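Local coordinates for protein phosphoribosylamine--glycine ligase (Thermotoga maritima, PDB 1VKZ) that catalyses the ATP-dependent joining of glycine to 5-phosphoribosylamine, giving glycinamide ribonucleotide in the second step of de novo purine synthesis, at residues I210-R215 and E296-L301. Numbering follows the deposited sequence.
Sequences ILPFVR and EVIVTL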
loop_
_atom_site.group_PDB
_atom_site.type_symbol
_atom_site.label_atom_id
_atom_site.label_comp_id
_atom_site.label_asym_id
_atom_site.label_seq_id
_atom_site.Cartn_x
_atom_site.Cartn_y
_atom_site.Cartn_z
ATOM N N ILE A 210 -7.719 6.652 -12.142
ATOM C CA ILE A 210 -7.908 5.520 -11.224
ATOM C C ILE A 210 -7.282 4.273 -11.820
ATOM O O ILE A 210 -7.479 3.971 -12.974
ATOM C CB ILE A 210 -9.390 5.299 -10.929
ATOM C CG1 ILE A 210 -9.952 6.509 -10.196
ATOM C CG2 ILE A 210 -9.556 4.063 -10.056
ATOM C CD1 ILE A 210 -11.379 6.424 -9.860
ATOM N N LEU A 211 -6.512 3.555 -11.024
ATOM C CA LEU A 211 -5.880 2.338 -11.475
ATOM C C LEU A 211 -6.816 1.113 -11.372
ATOM O O LEU A 211 -7.830 1.153 -10.696
ATOM C CB LEU A 211 -4.600 2.144 -10.682
ATOM C CG LEU A 211 -3.610 3.252 -11.019
ATOM C CD1 LEU A 211 -2.396 3.253 -10.084
ATOM C CD2 LEU A 211 -3.181 3.107 -12.462
ATOM N N PRO A 212 -6.489 0.032 -12.063
ATOM C CA PRO A 212 -7.256 -1.162 -11.967
ATOM C C PRO A 212 -7.476 -1.564 -10.522
ATOM O O PRO A 212 -6.531 -1.575 -9.735
ATOM C CB PRO A 212 -6.355 -2.195 -12.643
ATOM C CG PRO A 212 -5.604 -1.474 -13.581
ATOM C CD PRO A 212 -5.354 -0.144 -12.985
ATOM N N PHE A 213 -8.697 -1.928 -10.188
ATOM C CA PHE A 213 -9.022 -2.430 -8.848
ATOM C C PHE A 213 -8.515 -3.861 -8.682
ATOM O O PHE A 213 -8.626 -4.698 -9.606
ATOM C CB PHE A 213 -10.536 -2.334 -8.578
ATOM C CG PHE A 213 -11.044 -0.931 -8.604
ATOM C CD1 PHE A 213 -11.324 -0.298 -9.803
ATOM C CD2 PHE A 213 -11.190 -0.207 -7.440
ATOM C CE1 PHE A 213 -11.781 1.029 -9.827
ATOM C CE2 PHE A 213 -11.639 1.133 -7.472
ATOM C CZ PHE A 213 -11.918 1.736 -8.657
ATOM N N VAL A 214 -7.932 -4.137 -7.524
ATOM C CA VAL A 214 -7.327 -5.433 -7.254
ATOM C C VAL A 214 -7.853 -5.918 -5.917
ATOM O O VAL A 214 -8.333 -5.140 -5.132
ATOM C CB VAL A 214 -5.764 -5.381 -7.328
ATOM C CG1 VAL A 214 -5.336 -4.713 -8.591
ATOM C CG2 VAL A 214 -5.171 -4.655 -6.194
ATOM N N ARG A 215 -7.821 -7.209 -5.669
ATOM C CA ARG A 215 -8.338 -7.707 -4.416
ATOM C C ARG A 215 -7.142 -8.203 -3.643
ATOM O O ARG A 215 -6.352 -8.961 -4.152
ATOM C CB ARG A 215 -9.397 -8.806 -4.632
ATOM C CG ARG A 215 -9.946 -9.346 -3.318
ATOM C CD ARG A 215 -11.306 -10.001 -3.364
ATOM N NE ARG A 215 -12.314 -9.331 -4.196
ATOM C CZ ARG A 215 -12.783 -8.087 -4.026
ATOM N NH1 ARG A 215 -12.318 -7.284 -3.067
ATOM N NH2 ARG A 215 -13.717 -7.628 -4.857
ATOM N N GLU A 296 2.277 -4.685 -7.582
ATOM C CA GLU A 296 2.737 -5.851 -8.371
ATOM C C GLU A 296 1.667 -6.227 -9.383
ATOM O O GLU A 296 1.951 -6.410 -10.549
ATOM C CB GLU A 296 3.028 -7.055 -7.450
ATOM C CG GLU A 296 4.290 -6.934 -6.609
ATOM C CD GLU A 296 4.145 -6.193 -5.284
ATOM O OE1 GLU A 296 3.363 -5.212 -5.139
ATOM O OE2 GLU A 296 4.887 -6.578 -4.363
ATOM N N VAL A 297 0.425 -6.318 -8.932
ATOM C CA VAL A 297 -0.660 -6.750 -9.806
ATOM C C VAL A 297 -1.005 -5.691 -10.845
ATOM O O VAL A 297 -1.143 -5.997 -12.013
ATOM C CB VAL A 297 -1.897 -7.155 -8.994
ATOM C CG1 VAL A 297 -3.032 -7.549 -9.910
ATOM C CG2 VAL A 297 -1.559 -8.334 -8.148
ATOM N N ILE A 298 -1.178 -4.465 -10.393
ATOM C CA ILE A 298 -1.545 -3.346 -11.245
ATOM C C ILE A 298 -0.514 -3.199 -12.341
ATOM O O ILE A 298 -0.839 -3.134 -13.503
ATOM C CB ILE A 298 -1.658 -2.040 -10.404
ATOM C CG1 ILE A 298 -2.877 -2.104 -9.466
ATOM C CG2 ILE A 298 -1.766 -0.812 -11.317
ATOM C CD1 ILE A 298 -2.857 -1.082 -8.210
ATOM N N VAL A 299 0.745 -3.154 -11.955
ATOM C CA VAL A 299 1.863 -3.040 -12.899
ATOM C C VAL A 299 1.893 -4.181 -13.919
ATOM O O VAL A 299 2.127 -3.965 -15.101
ATOM C CB VAL A 299 3.196 -2.979 -12.116
ATOM C CG1 VAL A 299 4.380 -3.082 -13.017
ATOM C CG2 VAL A 299 3.270 -1.670 -11.307
ATOM N N THR A 300 1.645 -5.401 -13.457
ATOM C CA THR A 300 1.683 -6.548 -14.343
ATOM C C THR A 300 0.515 -6.487 -15.277
ATOM O O THR A 300 0.572 -7.079 -16.314
ATOM C CB THR A 300 1.653 -7.877 -13.567
ATOM O OG1 THR A 300 2.741 -7.929 -12.657
ATOM C CG2 THR A 300 1.925 -9.052 -14.486
ATOM N N LEU A 301 -0.547 -5.766 -14.917
ATOM C CA LEU A 301 -1.721 -5.666 -15.802
ATOM C C LEU A 301 -1.536 -4.724 -16.986
ATOM O O LEU A 301 -2.217 -4.877 -17.984
ATOM C CB LEU A 301 -2.972 -5.258 -15.022
ATOM C CG LEU A 301 -3.563 -6.341 -14.121
ATOM C CD1 LEU A 301 -4.633 -5.747 -13.212
ATOM C CD2 LEU A 301 -4.124 -7.502 -14.933
#
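Within the ATP-grasp region, the extended link between strands 207-210 and 215-219 lies against one flank of helix 294-301, where Leu211, Pro212 and Val214 meet Val297, Ile298 and Leu301. Ile298 is the central residue, its two branches dividing the work. Ile298 CG2, anti to the backbone N, rests 4.0 Å from Pro212 CD and also touches CB of Leu211. With chi1 -69°, Ile298 CG1 stands anti to the carbonyl carbon and meets Val214 CG1 at 3.7 Å, the two side chains crossing at about a right angle. The same Ile298 CG1 lies 3.7 Å from Pro212 O, a van der Waals approach to the carbonyl. Val214 CG1 also touches Val297 CG1 (3.9 Å), these side chains running past each other in opposite directions. One helical turn on from Val297, Leu301 places CD1 4.0 Å from Pro212 CB. CB of Phe213 is directed away from the helix and its side chain packs on Ile248 of helix 242-261, while Val297 and Leu301 also pack on Ala328 of strand 327-334. With six buried apolar residues and no hydrogen bond across the interface, the pairing of link and helix probably rests on van der Waals packing and the exclusion of water.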